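Side-chain contacts in L-lysine 6-monooxygenase involved in desferrioxamine biosynthesis (Erwinia amylovora CFBP1430, PDB 5O8P), which binds FAD and uses NADPH to N-hydroxylate, most likely, cadaverine during assembly of the siderophore desferrioxamine in the fire blight pathogen: residues B[77-82]-B[107-112]; B[405-410]-B[414-419]. One frame throughout, in Å; residues are numbered along the deposited sequence.

Interaction 1 (B[77-82]-B[107-112])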
ATOM      1  N   LEU B  77      -8.838  -1.625 -24.228  1.00 34.12           N
ATOM      2  CA  LEU B  77      -7.861  -2.528 -23.610  1.00 33.57           C
ATOM      3  C   LEU B  77      -8.545  -3.755 -22.994  1.00 34.45           C
ATOM      4  O   LEU B  77      -8.024  -4.860 -23.089  1.00 35.21           O
ATOM      5  CB  LEU B  77      -7.032  -1.766 -22.574  1.00 30.78           C
ATOM      6  CG  LEU B  77      -5.902  -2.429 -21.796  1.00 31.17           C
ATOM      7  CD1 LEU B  77      -6.402  -3.217 -20.591  1.00 31.61           C
ATOM      8  CD2 LEU B  77      -5.055  -3.281 -22.718  1.00 33.91           C
ATOM      9  N   LEU B  78      -9.704  -3.555 -22.374  1.00 37.45           N
ATOM     10  CA  LEU B  78     -10.468  -4.664 -21.797  1.00 37.10           C
ATOM     11  C   LEU B  78     -10.981  -5.612 -22.868  1.00 34.96           C
ATOM     12  O   LEU B  78     -10.979  -6.825 -22.675  1.00 31.41           O
ATOM     13  CB  LEU B  78     -11.622  -4.149 -20.925  1.00 38.91           C
ATOM     14  CG  LEU B  78     -11.180  -3.582 -19.576  1.00 37.80           C
ATOM     15  CD1 LEU B  78     -12.372  -2.996 -18.854  1.00 37.41           C
ATOM     16  CD2 LEU B  78     -10.524  -4.649 -18.710  1.00 37.14           C
ATOM     17  N   ASN B  79     -11.406  -5.080 -24.006  1.00 35.44           N
ATOM     18  CA  ASN B  79     -11.847  -5.956 -25.096  1.00 38.28           C
ATOM     19  C   ASN B  79     -10.681  -6.726 -25.700  1.00 37.85           C
ATOM     20  O   ASN B  79     -10.833  -7.894 -26.048  1.00 38.29           O
ATOM     21  CB  ASN B  79     -12.584  -5.197 -26.196  1.00 37.49           C
ATOM     22  CG  ASN B  79     -13.411  -6.119 -27.069  1.00 36.95           C
ATOM     23  OD1 ASN B  79     -14.081  -7.033 -26.564  1.00 34.12           O
ATOM     24  ND2 ASN B  79     -13.372  -5.894 -28.382  1.00 35.99           N
ATOM     25  N   PHE B  80      -9.529  -6.067 -25.816  1.00 35.68           N
ATOM     26  CA  PHE B  80      -8.295  -6.713 -26.275  1.00 36.31           C
ATOM     27  C   PHE B  80      -7.987  -7.919 -25.402  1.00 34.71           C
ATOM     28  O   PHE B  80      -7.699  -9.007 -25.870  1.00 30.49           O
ATOM     29  CB  PHE B  80      -7.131  -5.703 -26.264  1.00 37.24           C
ATOM     30  CG  PHE B  80      -5.766  -6.323 -26.213  1.00 37.18           C
ATOM     31  CD1 PHE B  80      -5.176  -6.644 -25.014  1.00 40.95           C
ATOM     32  CD2 PHE B  80      -5.064  -6.565 -27.369  1.00 41.57           C
ATOM     33  CE1 PHE B  80      -3.918  -7.223 -24.977  1.00 45.46           C
ATOM     34  CE2 PHE B  80      -3.801  -7.111 -27.344  1.00 42.31           C
ATOM     35  CZ  PHE B  80      -3.219  -7.432 -26.147  1.00 43.54           C
ATOM     36  N   MET B  81      -8.069  -7.690 -24.110  1.00 39.33           N
ATOM     37  CA  MET B  81      -7.752  -8.704 -23.135  1.00 40.85           C
ATOM     38  C   MET B  81      -8.731  -9.872 -23.307  1.00 39.53           C
ATOM     39  O   MET B  81      -8.345 -11.025 -23.181  1.00 39.51           O
ATOM     40  CB  MET B  81      -7.799  -8.087 -21.727  1.00 41.82           C
ATOM     41  CG  MET B  81      -6.690  -8.517 -20.810  1.00 45.74           C
ATOM     42  SD  MET B  81      -5.047  -7.937 -21.266  1.00 49.40           S
ATOM     43  CE  MET B  81      -5.118  -6.243 -20.743  1.00 51.19           C
ATOM     44  N   LYS B  82      -9.981  -9.561 -23.626  1.00 39.87           N
ATOM     45  CA  LYS B  82     -11.015 -10.575 -23.826  1.00 42.57           C
ATOM     46  C   LYS B  82     -10.783 -11.429 -25.079  1.00 44.29           C
ATOM     47  O   LYS B  82     -10.902 -12.662 -25.021  1.00 39.53           O
ATOM     48  CB  LYS B  82     -12.392  -9.899 -23.883  1.00 41.80           C
ATOM     49  CG  LYS B  82     -13.581 -10.813 -24.097  1.00 41.07           C
ATOM     50  CD  LYS B  82     -13.627 -11.939 -23.089  1.00 42.70           C
ATOM     51  CE  LYS B  82     -15.032 -12.501 -22.968  1.00 44.99           C
ATOM     52  NZ  LYS B  82     -15.016 -13.912 -22.517  1.00 48.13           N
ATOM     53  N   CYS B 107      -1.662  -1.975 -28.711  1.00 33.81           N
ATOM     54  CA  CYS B 107      -1.695  -1.000 -29.807  1.00 36.00           C
ATOM     55  C   CYS B 107      -1.495  -1.661 -31.169  1.00 34.80           C
ATOM     56  O   CYS B 107      -2.068  -1.226 -32.157  1.00 37.45           O
ATOM     57  CB  CYS B 107      -0.649   0.089 -29.610  1.00 36.96           C
ATOM     58  SG  CYS B 107      -1.075   1.262 -28.307  1.00 36.51           S
ATOM     59  N   GLN B 108      -0.685  -2.714 -31.210  1.00 34.58           N
ATOM     60  CA  GLN B 108      -0.418  -3.442 -32.452  1.00 34.62           C
ATOM     61  C   GLN B 108      -1.648  -4.210 -32.875  1.00 35.16           C
ATOM     62  O   GLN B 108      -2.026  -4.172 -34.028  1.00 37.12           O
ATOM     63  CB  GLN B 108       0.780  -4.390 -32.299  1.00 35.46           C
ATOM     64  CG  GLN B 108       2.124  -3.667 -32.335  1.00 36.89           C
ATOM     65  CD  GLN B 108       3.300  -4.560 -31.986  1.00 39.63           C
ATOM     66  OE1 GLN B 108       3.134  -5.721 -31.596  1.00 42.91           O
ATOM     67  NE2 GLN B 108       4.502  -4.014 -32.101  1.00 38.51           N
ATOM     68  N   TRP B 109      -2.283  -4.891 -31.933  1.00 37.33           N
ATOM     69  CA  TRP B 109      -3.565  -5.544 -32.183  1.00 35.94           C
ATOM     70  C   TRP B 109      -4.618  -4.586 -32.737  1.00 35.92           C
ATOM     71  O   TRP B 109      -5.330  -4.932 -33.673  1.00 36.41           O
ATOM     72  CB  TRP B 109      -4.068  -6.186 -30.897  1.00 35.57           C
ATOM     73  CG  TRP B 109      -5.435  -6.702 -30.954  1.00 36.32           C
ATOM     74  CD1 TRP B 109      -5.825  -7.922 -31.377  1.00 37.11           C
ATOM     75  CD2 TRP B 109      -6.607  -6.018 -30.546  1.00 38.46           C
ATOM     76  NE1 TRP B 109      -7.179  -8.055 -31.263  1.00 38.45           N
ATOM     77  CE2 TRP B 109      -7.687  -6.897 -30.749  1.00 39.36           C
ATOM     78  CE3 TRP B 109      -6.850  -4.748 -30.011  1.00 39.10           C
ATOM     79  CZ2 TRP B 109      -8.995  -6.553 -30.454  1.00 41.36           C
ATOM     80  CZ3 TRP B 109      -8.149  -4.409 -29.695  1.00 40.83           C
ATOM     81  CH2 TRP B 109      -9.209  -5.311 -29.920  1.00 41.89           C
ATOM     82  N   ALA B 110      -4.720  -3.397 -32.156  1.00 36.56           N
ATOM     83  CA  ALA B 110      -5.658  -2.395 -32.641  1.00 40.10           C
ATOM     84  C   ALA B 110      -5.302  -1.950 -34.059  1.00 42.26           C
ATOM     85  O   ALA B 110      -6.159  -1.914 -34.938  1.00 45.28           O
ATOM     86  CB  ALA B 110      -5.696  -1.197 -31.707  1.00 41.71           C
ATOM     87  N   ALA B 111      -4.034  -1.630 -34.280  1.00 42.21           N
ATOM     88  CA  ALA B 111      -3.575  -1.172 -35.593  1.00 41.61           C
ATOM     89  C   ALA B 111      -3.852  -2.210 -36.683  1.00 40.23           C
ATOM     90  O   ALA B 111      -4.230  -1.858 -37.784  1.00 39.43           O
ATOM     91  CB  ALA B 111      -2.096  -0.831 -35.554  1.00 40.43           C
ATOM     92  N   GLU B 112      -3.671  -3.481 -36.351  1.00 41.27           N
ATOM     93  CA  GLU B 112      -3.973  -4.584 -37.264  1.00 43.50           C
ATOM     94  C   GLU B 112      -5.486  -4.639 -37.589  1.00 41.18           C
ATOM     95  O   GLU B 112      -5.864  -4.729 -38.751  1.00 45.57           O
ATOM     96  CB  GLU B 112      -3.455  -5.915 -36.673  1.00 51.21           C
ATOM     97  CG  GLU B 112      -2.993  -6.958 -37.684  1.00 67.30           C
ATOM     98  CD  GLU B 112      -4.133  -7.619 -38.465  1.00 82.03           C
ATOM     99  OE1 GLU B 112      -5.259  -7.757 -37.918  1.00 76.86           O
ATOM    100  OE2 GLU B 112      -3.896  -8.009 -39.640  1.00 87.47           O
TER
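Phe80 and Trp109 meet as a T-shaped pair, the phenyl edge directed at the face of the indole. The ring planes stand 77° apart, and the phenyl centroid lies 5.2 Å from that of the five-membered indole ring. Phe80 CD2 does the touching: it sits over the indole toward its rim, 3.6 Å from Trp109 CD2. One atom further round the phenyl edge, CE2 of Phe80 reaches CB of Trp109 at 3.7 Å, and that CB lies in the phenyl plane. The other half of the indole is met by Phe80 CB, which makes a CH-pi contact with the six-membered ring 4.0 Å from its centroid. With CG opposite the backbone N in both residues (chi1 158° in Phe80, 171° in Trp109), the side chains run past each other in opposite senses, which lays CD2 and CE2 of the phenyl edge along the indole face and CB of Trp109. Asn79 is a lesser neighbour: its ND2, committed to Pro74 O, comes to the indole rim 4.5 Å from Trp109 CH2. The contact is thus aromatic almost throughout. It joins helix 77-83 to helix 100-113, and Tyr106 of the latter adds a second edge-to-face partner for Phe80. Helix 87-93 packs against Leu77, Leu78 and Met81, while helix 18-27 meets Cys107 and Ala111 through Leu21.

Interaction 2 (B[405-410]-B[414-419])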
ATOM      1  N   VAL B 405     -12.698  16.307 -29.278  1.00 35.27           N
ATOM      2  CA  VAL B 405     -12.959  17.692 -29.744  1.00 38.42           C
ATOM      3  C   VAL B 405     -12.518  17.840 -31.203  1.00 40.02           C
ATOM      4  O   VAL B 405     -13.079  18.648 -31.946  1.00 42.06           O
ATOM      5  CB  VAL B 405     -12.386  18.845 -28.827  1.00 37.28           C
ATOM      6  CG1 VAL B 405     -12.185  18.405 -27.376  1.00 38.47           C
ATOM      7  CG2 VAL B 405     -11.106  19.460 -29.364  1.00 36.12           C
ATOM      8  N   LEU B 406     -11.502  17.078 -31.602  1.00 40.92           N
ATOM      9  CA  LEU B 406     -11.116  17.030 -32.996  1.00 39.05           C
ATOM     10  C   LEU B 406     -12.269  16.487 -33.799  1.00 37.71           C
ATOM     11  O   LEU B 406     -12.648  17.089 -34.804  1.00 40.68           O
ATOM     12  CB  LEU B 406      -9.881  16.158 -33.208  1.00 41.34           C
ATOM     13  CG  LEU B 406      -8.551  16.678 -32.682  1.00 39.72           C
ATOM     14  CD1 LEU B 406      -7.477  15.644 -32.989  1.00 40.90           C
ATOM     15  CD2 LEU B 406      -8.213  18.031 -33.265  1.00 40.09           C
ATOM     16  N   LEU B 407     -12.848  15.373 -33.355  1.00 35.60           N
ATOM     17  CA  LEU B 407     -13.990  14.799 -34.072  1.00 36.21           C
ATOM     18  C   LEU B 407     -15.178  15.744 -34.118  1.00 37.08           C
ATOM     19  O   LEU B 407     -15.895  15.768 -35.101  1.00 49.79           O
ATOM     20  CB  LEU B 407     -14.378  13.420 -33.521  1.00 34.23           C
ATOM     21  CG  LEU B 407     -13.407  12.324 -33.976  1.00 34.72           C
ATOM     22  CD1 LEU B 407     -13.673  11.000 -33.290  1.00 34.22           C
ATOM     23  CD2 LEU B 407     -13.459  12.138 -35.488  1.00 36.00           C
ATOM     24  N   ARG B 408     -15.372  16.548 -33.080  1.00 39.72           N
ATOM     25  CA  ARG B 408     -16.449  17.553 -33.071  1.00 39.76           C
ATOM     26  C   ARG B 408     -16.227  18.650 -34.122  1.00 36.42           C
ATOM     27  O   ARG B 408     -17.175  19.113 -34.758  1.00 36.42           O
ATOM     28  CB  ARG B 408     -16.606  18.167 -31.675  1.00 41.88           C
ATOM     29  CG  ARG B 408     -17.874  18.979 -31.480  1.00 44.42           C
ATOM     30  CD  ARG B 408     -18.016  19.373 -30.016  1.00 51.08           C
ATOM     31  NE  ARG B 408     -16.966  20.328 -29.635  1.00 53.52           N
ATOM     32  CZ  ARG B 408     -16.476  20.520 -28.405  1.00 49.85           C
ATOM     33  NH1 ARG B 408     -16.897  19.793 -27.368  1.00 50.81           N
ATOM     34  NH2 ARG B 408     -15.517  21.430 -28.228  1.00 46.69           N
ATOM     35  N   GLU B 409     -14.984  19.065 -34.309  1.00 36.24           N
ATOM     36  CA  GLU B 409     -14.670  20.068 -35.323  1.00 41.16           C
ATOM     37  C   GLU B 409     -14.753  19.490 -36.735  1.00 42.75           C
ATOM     38  O   GLU B 409     -15.370  20.081 -37.622  1.00 40.10           O
ATOM     39  CB  GLU B 409     -13.290  20.652 -35.086  1.00 46.40           C
ATOM     40  CG  GLU B 409     -13.202  21.603 -33.902  1.00 50.41           C
ATOM     41  CD  GLU B 409     -13.978  22.899 -34.088  1.00 54.10           C
ATOM     42  OE1 GLU B 409     -14.299  23.272 -35.250  1.00 60.32           O
ATOM     43  OE2 GLU B 409     -14.267  23.532 -33.057  1.00 53.59           O
ATOM     44  N   ILE B 410     -14.129  18.328 -36.920  1.00 45.08           N
ATOM     45  CA  ILE B 410     -14.125  17.624 -38.197  1.00 41.99           C
ATOM     46  C   ILE B 410     -15.543  17.351 -38.676  1.00 40.16           C
ATOM     47  O   ILE B 410     -15.916  17.780 -39.757  1.00 48.35           O
ATOM     48  CB  ILE B 410     -13.330  16.308 -38.107  1.00 41.91           C
ATOM     49  CG1 ILE B 410     -11.831  16.604 -37.989  1.00 38.99           C
ATOM     50  CG2 ILE B 410     -13.602  15.419 -39.320  1.00 47.00           C
ATOM     51  CD1 ILE B 410     -11.027  15.443 -37.443  1.00 41.27           C
ATOM     52  N   GLU B 414     -21.342  16.579 -32.121  1.00 46.93           N
ATOM     53  CA  GLU B 414     -20.543  16.097 -30.997  1.00 47.71           C
ATOM     54  C   GLU B 414     -20.627  14.582 -30.939  1.00 45.72           C
ATOM     55  O   GLU B 414     -21.498  14.026 -30.293  1.00 43.14           O
ATOM     56  CB  GLU B 414     -21.003  16.761 -29.687  1.00 52.22           C
ATOM     57  CG  GLU B 414     -20.331  16.238 -28.419  1.00 55.76           C
ATOM     58  CD  GLU B 414     -20.270  17.258 -27.280  1.00 58.99           C
ATOM     59  OE1 GLU B 414     -19.838  18.396 -27.571  1.00 58.36           O
ATOM     60  OE2 GLU B 414     -20.640  16.934 -26.118  1.00 56.64           O
ATOM     61  N   VAL B 415     -19.698  13.912 -31.602  1.00 47.77           N
ATOM     62  CA  VAL B 415     -19.802  12.461 -31.808  1.00 46.62           C
ATOM     63  C   VAL B 415     -19.613  11.692 -30.513  1.00 43.02           C
ATOM     64  O   VAL B 415     -20.340  10.762 -30.231  1.00 37.29           O
ATOM     65  CB  VAL B 415     -18.757  11.954 -32.825  1.00 51.14           C
ATOM     66  CG1 VAL B 415     -18.917  10.454 -33.069  1.00 53.58           C
ATOM     67  CG2 VAL B 415     -18.873  12.733 -34.127  1.00 54.26           C
ATOM     68  N   TYR B 416     -18.599  12.073 -29.743  1.00 44.54           N
ATOM     69  CA  TYR B 416     -18.370  11.518 -28.421  1.00 40.30           C
ATOM     70  C   TYR B 416     -18.477  12.672 -27.448  1.00 42.12           C
ATOM     71  O   TYR B 416     -17.860  13.721 -27.687  1.00 48.31           O
ATOM     72  CB  TYR B 416     -16.991  10.908 -28.355  1.00 36.72           C
ATOM     73  CG  TYR B 416     -16.819   9.726 -29.260  1.00 35.82           C
ATOM     74  CD1 TYR B 416     -17.321   8.480 -28.917  1.00 34.08           C
ATOM     75  CD2 TYR B 416     -16.142   9.850 -30.465  1.00 34.71           C
ATOM     76  CE1 TYR B 416     -17.143   7.387 -29.746  1.00 33.67           C
ATOM     77  CE2 TYR B 416     -15.949   8.758 -31.296  1.00 34.68           C
ATOM     78  CZ  TYR B 416     -16.451   7.523 -30.927  1.00 34.75           C
ATOM     79  OH  TYR B 416     -16.268   6.425 -31.736  1.00 36.51           O
ATOM     80  N   PRO B 417     -19.243  12.489 -26.352  1.00 43.99           N
ATOM     81  CA  PRO B 417     -19.516  13.602 -25.450  1.00 43.22           C
ATOM     82  C   PRO B 417     -18.242  14.103 -24.781  1.00 39.81           C
ATOM     83  O   PRO B 417     -17.435  13.316 -24.309  1.00 37.29           O
ATOM     84  CB  PRO B 417     -20.498  13.003 -24.431  1.00 42.51           C
ATOM     85  CG  PRO B 417     -20.206  11.552 -24.425  1.00 40.94           C
ATOM     86  CD  PRO B 417     -19.751  11.212 -25.814  1.00 43.92           C
ATOM     87  N   VAL B 418     -18.082  15.417 -24.775  1.00 39.25           N
ATOM     88  CA  VAL B 418     -16.884  16.071 -24.327  1.00 41.73           C
ATOM     89  C   VAL B 418     -17.224  16.775 -23.024  1.00 42.70           C
ATOM     90  O   VAL B 418     -18.004  17.745 -23.020  1.00 48.11           O
ATOM     91  CB  VAL B 418     -16.412  17.105 -25.372  1.00 43.85           C
ATOM     92  CG1 VAL B 418     -15.080  17.709 -24.953  1.00 45.67           C
ATOM     93  CG2 VAL B 418     -16.313  16.474 -26.753  1.00 43.56           C
ATOM     94  N   GLU B 419     -16.635  16.298 -21.924  1.00 42.85           N
ATOM     95  CA  GLU B 419     -16.854  16.890 -20.624  1.00 46.54           C
ATOM     96  C   GLU B 419     -16.339  18.333 -20.606  1.00 48.63           C
ATOM     97  O   GLU B 419     -15.285  18.625 -21.171  1.00 50.04           O
ATOM     98  CB  GLU B 419     -16.191  16.053 -19.537  1.00 47.82           C
ATOM     99  CG  GLU B 419     -16.930  14.753 -19.247  1.00 52.83           C
ATOM    100  CD  GLU B 419     -16.442  13.554 -20.040  1.00 53.95           C
ATOM    101  OE1 GLU B 419     -15.854  13.746 -21.130  1.00 49.71           O
ATOM    102  OE2 GLU B 419     -16.668  12.412 -19.568  1.00 57.06           O
TER
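Arg408 and Glu414 form the polar part of this contact, a salt bridge between the C-terminal part of helix 399-410 and the loop that follows it. NH1 of Arg408 donates to OE1 of Glu414 over 3.3 Å, with an N-H...O angle of 151°. The two side chains lie alongside each other and point the same way, yet their flat ends are not coplanar: the guanidinium and carboxylate planes are 35° apart, and OE1 is approached from above the carboxylate plane. A bend at chi3 of Arg408 (68°) turns the guanidinium out of the line of the chain, and Val418 lies beside that group. The other carboxylate oxygen, Glu414 OE2, accepts from the backbone N of Val418 at 3.3 Å, so Glu414 ties its own loop together as well as binding the helix.

The apolar contacts come from Val405 and Leu407, earlier in the helix, and from Tyr416 and Val418, later in the loop. CG1 of Val405 meets CG1 of Val418 at 3.8 Å, the two side chains crossing at about a right angle. Leu407 CD1 comes in the plane of the Tyr416 ring, at its edge, 3.8 Å from CE2. Tyr416 OH bonds to Leu26 O, anchoring that ring on helix 18-27, against which Leu407 also packs.

The salt bridge is long and sits where Glu414 is exposed, so water would probably weaken it; the buried Leu407 and Tyr416 supply an apolar attachment less sensitive to solvent.

Overall arrangement
Interaction 1 is a buried contact between two helices, its segments separated by 24 residues, and is made of aromatic surfaces; interaction 2 is only partly buried and local, folding a loop back on the helix it follows, and it mixes charge with aliphatic packing. Within the chain they do not touch, their centres lying 23 Å apart. Helix 18-27 is a common neighbour, packing against residues of both. Across the subunit boundary segments 77-82 and 414-419 do meet: Lys82 bonds to Pro417 O of the second subunit, and Lys82 of that subunit bonds in turn to Pro417 O of this chain. Interactions 1 and 2 both lie away from the FAD and NADP(+) binding sites.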